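Local coordinates for protein xyloglucan-specific endo-beta-1,4-glucanase BoGH9A (Bacteroides ovatus, PDB 6DHT) that hydrolyses internal beta-1,4-glucosidic linkages in the xyloglucan backbone, releasing xyloglucan oligosaccharides, at residues 60-65 and 69-74. Numbering follows the deposited sequence.
Sequences LYTAKS and DKTRTT
Ala63 and Arg72 form a hydrogen-bonded antiparallel pair, Ala63 N reaching Arg72 O at 3.1 Å and Arg72 N reaching Ala63 O at 3.0 Å. One further backbone bond, Thr74 N to Tyr61 O, is nearly straight (168° at the hydrogen). Beyond it a water bridges Tyr61 N and Thr74 O. Toward the turn, a second water takes the N-H of Ser65 and donates to Lys70 O, patching the pairing where direct backbone bonds give out; another forms a side-chain bridge from Ser65 OG to Arg72 NH2.

Lys64 carries the charged contact. Its chain, extended beyond CG, runs alongside Asp69, and NZ donates to Asp69 O at 3.1 Å, tilted 32° from the carbonyl plane. A salt bridge to Asp69 OD1, weak as a hydrogen bond, joins NZ at 3.2 Å.

Van der Waals contact runs along the threonines. Thr71 CG2, anti to its own N (OG1 at chi1 -66°), meets Thr62 CB at 3.8 Å, while the Thr71 hydroxyl OG1 lies near Lys64 CE. At Thr71, an alanine would probably leave a gap beside Thr62 CB and CG2 and take the hydroxyl from the side of Lys64 CE. Thr62 CG2 also lies beside the hydroxyl OG1 of Thr73, and Thr73 CG2 packs against Leu60 CB at 3.6 Å.

In the N-terminal Ig-like domain, strand 62-63 of this beta hairpin is the edge strand of an antiparallel sheet, and 72-76 pairs on its other side with 32-35. Arg72 NE and Lys70 NZ both form salt bridges with Asp36 of the same domain; Lys70 NZ to Glu535 and Tyr61 OH to Gln421 O tie the hairpin to the family 9 catalytic domain.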
loop_
_atom_site.group_PDB
_atom_site.type_symbol
_atom_site.label_atom_id
_atom_site.label_comp_id
_atom_site.label_asym_id
_atom_site.label_seq_id
_atom_site.Cartn_x
_atom_site.Cartn_y
_atom_site.Cartn_z
ATOM N N LEU A 60 -32.452 -2.718 16.406
ATOM C CA LEU A 60 -31.072 -2.789 15.953
ATOM C C LEU A 60 -30.546 -4.210 15.884
ATOM O O LEU A 60 -30.811 -5.040 16.754
ATOM C CB LEU A 60 -30.183 -1.955 16.868
ATOM C CG LEU A 60 -30.655 -0.525 17.113
ATOM C CD1 LEU A 60 -29.796 0.072 18.193
ATOM C CD2 LEU A 60 -30.614 0.311 15.840
ATOM N N TYR A 61 -29.773 -4.471 14.833
ATOM C CA TYR A 61 -29.106 -5.750 14.648
ATOM C C TYR A 61 -27.907 -5.868 15.557
ATOM O O TYR A 61 -27.167 -4.901 15.755
ATOM C CB TYR A 61 -28.629 -5.877 13.190
ATOM C CG TYR A 61 -27.840 -7.131 12.906
ATOM C CD1 TYR A 61 -28.482 -8.342 12.702
ATOM C CD2 TYR A 61 -26.449 -7.105 12.818
ATOM C CE1 TYR A 61 -27.774 -9.499 12.446
ATOM C CE2 TYR A 61 -25.728 -8.262 12.565
ATOM C CZ TYR A 61 -26.397 -9.454 12.361
ATOM O OH TYR A 61 -25.701 -10.615 12.107
ATOM N N THR A 62 -27.710 -7.063 16.106
ATOM C CA THR A 62 -26.545 -7.349 16.929
ATOM C C THR A 62 -25.912 -8.642 16.458
ATOM O O THR A 62 -26.582 -9.481 15.862
ATOM C CB THR A 62 -26.892 -7.485 18.430
ATOM O OG1 THR A 62 -27.761 -8.612 18.613
ATOM C CG2 THR A 62 -27.567 -6.239 18.930
ATOM N N ALA A 63 -24.620 -8.796 16.731
ATOM C CA ALA A 63 -23.890 -9.988 16.364
ATOM C C ALA A 63 -22.664 -10.128 17.233
ATOM O O ALA A 63 -22.230 -9.170 17.872
ATOM C CB ALA A 63 -23.470 -9.926 14.900
ATOM N N LYS A 64 -22.111 -11.331 17.240
ATOM C CA LYS A 64 -20.880 -11.611 17.928
ATOM C C LYS A 64 -19.949 -12.334 16.974
ATOM O O LYS A 64 -20.408 -13.040 16.078
ATOM C CB LYS A 64 -21.149 -12.484 19.160
ATOM C CG LYS A 64 -22.102 -11.868 20.168
ATOM C CD LYS A 64 -22.010 -12.576 21.525
ATOM C CE LYS A 64 -23.013 -12.006 22.525
ATOM N NZ LYS A 64 -22.840 -12.624 23.870
ATOM N N SER A 65 -18.647 -12.135 17.159
ATOM C CA SER A 65 -17.635 -12.927 16.474
ATOM C C SER A 65 -17.454 -14.238 17.221
ATOM O O SER A 65 -17.913 -14.380 18.354
ATOM C CB SER A 65 -16.294 -12.190 16.450
ATOM O OG SER A 65 -15.814 -11.997 17.770
ATOM N N ASP A 69 -17.116 -12.465 23.429
ATOM C CA ASP A 69 -18.467 -12.502 23.950
ATOM C C ASP A 69 -19.137 -11.133 23.909
ATOM O O ASP A 69 -20.292 -10.992 24.321
ATOM C CB ASP A 69 -18.473 -13.045 25.378
ATOM C CG ASP A 69 -19.841 -13.564 25.792
ATOM O OD1 ASP A 69 -20.442 -14.339 25.009
ATOM O OD2 ASP A 69 -20.320 -13.175 26.883
ATOM N N LYS A 70 -18.432 -10.124 23.394
ATOM C CA LYS A 70 -19.008 -8.786 23.304
ATOM C C LYS A 70 -20.169 -8.792 22.321
ATOM O O LYS A 70 -20.094 -9.428 21.265
ATOM C CB LYS A 70 -17.972 -7.762 22.816
ATOM C CG LYS A 70 -16.871 -7.373 23.782
ATOM C CD LYS A 70 -15.778 -6.639 23.006
ATOM C CE LYS A 70 -14.749 -5.999 23.894
ATOM N NZ LYS A 70 -13.722 -5.271 23.084
ATOM N N THR A 71 -21.226 -8.056 22.656
ATOM C CA THR A 71 -22.345 -7.837 21.760
ATOM C C THR A 71 -22.056 -6.577 20.958
ATOM O O THR A 71 -21.928 -5.490 21.520
ATOM C CB THR A 71 -23.680 -7.625 22.513
ATOM O OG1 THR A 71 -24.043 -8.831 23.200
ATOM C CG2 THR A 71 -24.806 -7.260 21.562
ATOM N N ARG A 72 -21.956 -6.721 19.639
ATOM C CA ARG A 72 -21.732 -5.580 18.766
ATOM C C ARG A 72 -23.052 -5.163 18.128
ATOM O O ARG A 72 -23.710 -5.977 17.489
ATOM C CB ARG A 72 -20.710 -5.970 17.701
ATOM C CG ARG A 72 -19.277 -5.782 18.117
ATOM C CD ARG A 72 -18.803 -6.651 19.290
ATOM N NE ARG A 72 -17.395 -6.364 19.552
ATOM C CZ ARG A 72 -16.371 -7.148 19.220
ATOM N NH1 ARG A 72 -15.131 -6.742 19.429
ATOM N NH2 ARG A 72 -16.564 -8.348 18.683
ATOM N N THR A 73 -23.438 -3.896 18.272
ATOM C CA THR A 73 -24.723 -3.415 17.780
ATOM C C THR A 73 -24.516 -2.464 16.603
ATOM O O THR A 73 -23.792 -1.481 16.710
ATOM C CB THR A 73 -25.512 -2.688 18.899
ATOM O OG1 THR A 73 -25.588 -3.544 20.043
ATOM C CG2 THR A 73 -26.912 -2.303 18.440
ATOM N N THR A 74 -25.194 -2.752 15.500
ATOM C CA THR A 74 -25.089 -1.945 14.296
ATOM C C THR A 74 -26.074 -0.790 14.311
ATOM O O THR A 74 -27.274 -0.974 14.568
ATOM C CB THR A 74 -25.308 -2.845 13.088
ATOM O OG1 THR A 74 -24.227 -3.780 13.020
ATOM C CG2 THR A 74 -25.398 -2.038 11.783
HETATM O O HOH W 1 -29.140 -2.155 13.083
HETATM O O HOH W 2 -14.650 -9.465 16.824
HETATM O O HOH W 3 -18.439 -10.466 19.597
#